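PfEMP1 variant 1 of strain MC (Plasmodium falciparum, PDB 5LGD) is a variant surface antigen of the malaria parasite, of which this chain is a DBL-domain fragment, and probably binds receptors on the host cell surface. Local coordinates at residues Leu19-Ser22 against Ile23-Arg26. Sequence-based numbering, arbitrary orientation.
Sequences LIDS and IKWR
The carbonyl oxygen of Ser-22 receives two donors from the next turn of helix 7-29: NH1 of Arg-26, 3.0 Å from Ser-22 O, and, more weakly, the backbone N of Trp-25. The guanidinium donor stands above the carbonyl plane, 39° out of it, and the bond is moderately bent. A turn at chi2 (83°) folds the arginine back along its own helix, so that its side chain, not its backbone N, supplies the donor here. Its other terminal nitrogen, NH2, forms a salt bridge with Glu-152 of helix 144-162, whose carboxylate also hydrogen-bonds to Ser-22 OG.

The preceding turn has ordinary i to i+4 bonds, Ile-23 N to Leu-19 O and Lys-24 N to Ile-20 O, the latter 2.8 Å long. Trp-25 N is shared, with a second weak bond to Asp-21 O; the indole atom CD1 approaches that same oxygen to 3.2 Å. The ring then meets Trp-55 edge-to-face on helix 45-70. On another side of the helix, the CD1 atoms of Ile-20 and Ile-23 touch at 4.0 Å, and both side chains pack on Arg-111 of helix 106-118. Lys-24, bent at chi3 and chi4, crosses Ile-20 at a slant and brings NZ beside its methyl CG2, 3.6 Å away, while Asp-21 OD1 stays 5.9 Å from Lys-24 NZ, without contact. One helix thus joins three others in this DBL-domain fragment, and the carboxylate of Glu-152 probably helps hold the folded arginine beside a main-chain carbonyl.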
ATOM      1  N   LEU B  19     -17.343 -17.535 -29.124  1.00 35.29           N
ATOM      2  CA  LEU B  19     -16.498 -16.986 -30.196  1.00 33.93           C
ATOM      3  C   LEU B  19     -16.095 -18.054 -31.181  1.00 37.40           C
ATOM      4  O   LEU B  19     -16.098 -17.814 -32.399  1.00 35.12           O
ATOM      5  CB  LEU B  19     -15.260 -16.291 -29.608  1.00 33.39           C
ATOM      6  CG  LEU B  19     -15.557 -14.984 -28.818  1.00 37.75           C
ATOM      7  CD1 LEU B  19     -14.292 -14.419 -28.197  1.00 37.87           C
ATOM      8  CD2 LEU B  19     -16.175 -13.943 -29.700  1.00 40.89           C
ATOM      9  N   ILE B  20     -15.844 -19.261 -30.643  1.00 34.47           N
ATOM     10  CA  ILE B  20     -15.463 -20.456 -31.372  1.00 35.64           C
ATOM     11  C   ILE B  20     -16.657 -20.969 -32.167  1.00 39.03           C
ATOM     12  O   ILE B  20     -16.510 -21.295 -33.336  1.00 40.74           O
ATOM     13  CB  ILE B  20     -14.775 -21.510 -30.431  1.00 39.10           C
ATOM     14  CG1 ILE B  20     -13.338 -21.054 -29.991  1.00 38.12           C
ATOM     15  CG2 ILE B  20     -14.679 -22.899 -31.058  1.00 43.88           C
ATOM     16  CD1 ILE B  20     -12.475 -20.431 -30.996  1.00 46.83           C
ATOM     17  N   ASP B  21     -17.826 -21.001 -31.564  1.00 36.39           N
ATOM     18  CA  ASP B  21     -19.066 -21.411 -32.222  1.00 35.85           C
ATOM     19  C   ASP B  21     -19.397 -20.456 -33.367  1.00 38.09           C
ATOM     20  O   ASP B  21     -19.719 -20.901 -34.466  1.00 38.08           O
ATOM     21  CB  ASP B  21     -20.204 -21.499 -31.211  1.00 38.41           C
ATOM     22  CG  ASP B  21     -20.150 -22.643 -30.218  1.00 52.39           C
ATOM     23  OD1 ASP B  21     -19.419 -23.615 -30.472  1.00 55.04           O
ATOM     24  OD2 ASP B  21     -20.886 -22.588 -29.214  1.00 67.29           O
ATOM     25  N   SER B  22     -19.209 -19.153 -33.154  1.00 36.81           N
ATOM     26  CA  SER B  22     -19.429 -18.144 -34.196  1.00 38.93           C
ATOM     27  C   SER B  22     -18.541 -18.456 -35.438  1.00 41.00           C
ATOM     28  O   SER B  22     -19.041 -18.467 -36.563  1.00 42.16           O
ATOM     29  CB  SER B  22     -19.191 -16.742 -33.637  1.00 45.31           C
ATOM     30  OG  SER B  22     -19.600 -15.742 -34.554  1.00 61.19           O
ATOM     31  N   ILE B  23     -17.282 -18.837 -35.213  1.00 35.29           N
ATOM     32  CA  ILE B  23     -16.345 -19.234 -36.277  1.00 34.42           C
ATOM     33  C   ILE B  23     -16.766 -20.557 -36.919  1.00 38.43           C
ATOM     34  O   ILE B  23     -16.646 -20.713 -38.136  1.00 35.80           O
ATOM     35  CB  ILE B  23     -14.885 -19.347 -35.737  1.00 35.66           C
ATOM     36  CG1 ILE B  23     -14.329 -17.994 -35.237  1.00 35.70           C
ATOM     37  CG2 ILE B  23     -13.949 -20.018 -36.752  1.00 34.71           C
ATOM     38  CD1 ILE B  23     -13.182 -18.175 -34.196  1.00 40.00           C
ATOM     39  N   LYS B  24     -17.182 -21.532 -36.086  1.00 37.63           N
ATOM     40  CA  LYS B  24     -17.584 -22.871 -36.553  1.00 39.17           C
ATOM     41  C   LYS B  24     -18.826 -22.830 -37.446  1.00 42.87           C
ATOM     42  O   LYS B  24     -19.017 -23.761 -38.218  1.00 42.29           O
ATOM     43  CB  LYS B  24     -17.782 -23.839 -35.377  1.00 41.16           C
ATOM     44  CG  LYS B  24     -16.493 -24.425 -34.833  1.00 44.06           C
ATOM     45  CD  LYS B  24     -16.737 -24.970 -33.432  1.00 50.24           C
ATOM     46  CE  LYS B  24     -15.987 -26.249 -33.164  1.00 62.22           C
ATOM     47  NZ  LYS B  24     -14.552 -26.008 -32.849  1.00 67.27           N
ATOM     48  N   TRP B  25     -19.655 -21.745 -37.354  1.00 40.02           N
ATOM     49  CA  TRP B  25     -20.819 -21.573 -38.226  1.00 41.07           C
ATOM     50  C   TRP B  25     -20.357 -21.371 -39.659  1.00 43.17           C
ATOM     51  O   TRP B  25     -20.942 -21.937 -40.569  1.00 43.34           O
ATOM     52  CB  TRP B  25     -21.713 -20.418 -37.768  1.00 40.82           C
ATOM     53  CG  TRP B  25     -22.702 -20.846 -36.731  1.00 43.28           C
ATOM     54  CD1 TRP B  25     -22.704 -20.501 -35.408  1.00 45.92           C
ATOM     55  CD2 TRP B  25     -23.833 -21.713 -36.923  1.00 44.90           C
ATOM     56  NE1 TRP B  25     -23.775 -21.087 -34.767  1.00 46.94           N
ATOM     57  CE2 TRP B  25     -24.471 -21.856 -35.671  1.00 50.18           C
ATOM     58  CE3 TRP B  25     -24.355 -22.404 -38.030  1.00 47.91           C
ATOM     59  CZ2 TRP B  25     -25.640 -22.623 -35.508  1.00 51.99           C
ATOM     60  CZ3 TRP B  25     -25.502 -23.167 -37.867  1.00 51.44           C
ATOM     61  CH2 TRP B  25     -26.112 -23.302 -36.611  1.00 52.89           C
ATOM     62  N   ARG B  26     -19.246 -20.650 -39.836  1.00 38.36           N
ATOM     63  CA  ARG B  26     -18.638 -20.420 -41.139  1.00 38.59           C
ATOM     64  C   ARG B  26     -17.828 -21.613 -41.591  1.00 42.18           C
ATOM     65  O   ARG B  26     -17.941 -21.991 -42.749  1.00 43.27           O
ATOM     66  CB  ARG B  26     -17.818 -19.128 -41.158  1.00 37.07           C
ATOM     67  CG  ARG B  26     -18.694 -17.863 -41.184  1.00 42.78           C
ATOM     68  CD  ARG B  26     -19.174 -17.449 -39.796  1.00 49.60           C
ATOM     69  NE  ARG B  26     -19.808 -16.138 -39.818  1.00 43.04           N
ATOM     70  CZ  ARG B  26     -20.516 -15.630 -38.824  1.00 53.25           C
ATOM     71  NH1 ARG B  26     -20.737 -16.344 -37.722  1.00 31.14           N
ATOM     72  NH2 ARG B  26     -21.047 -14.420 -38.934  1.00 51.53           N
TER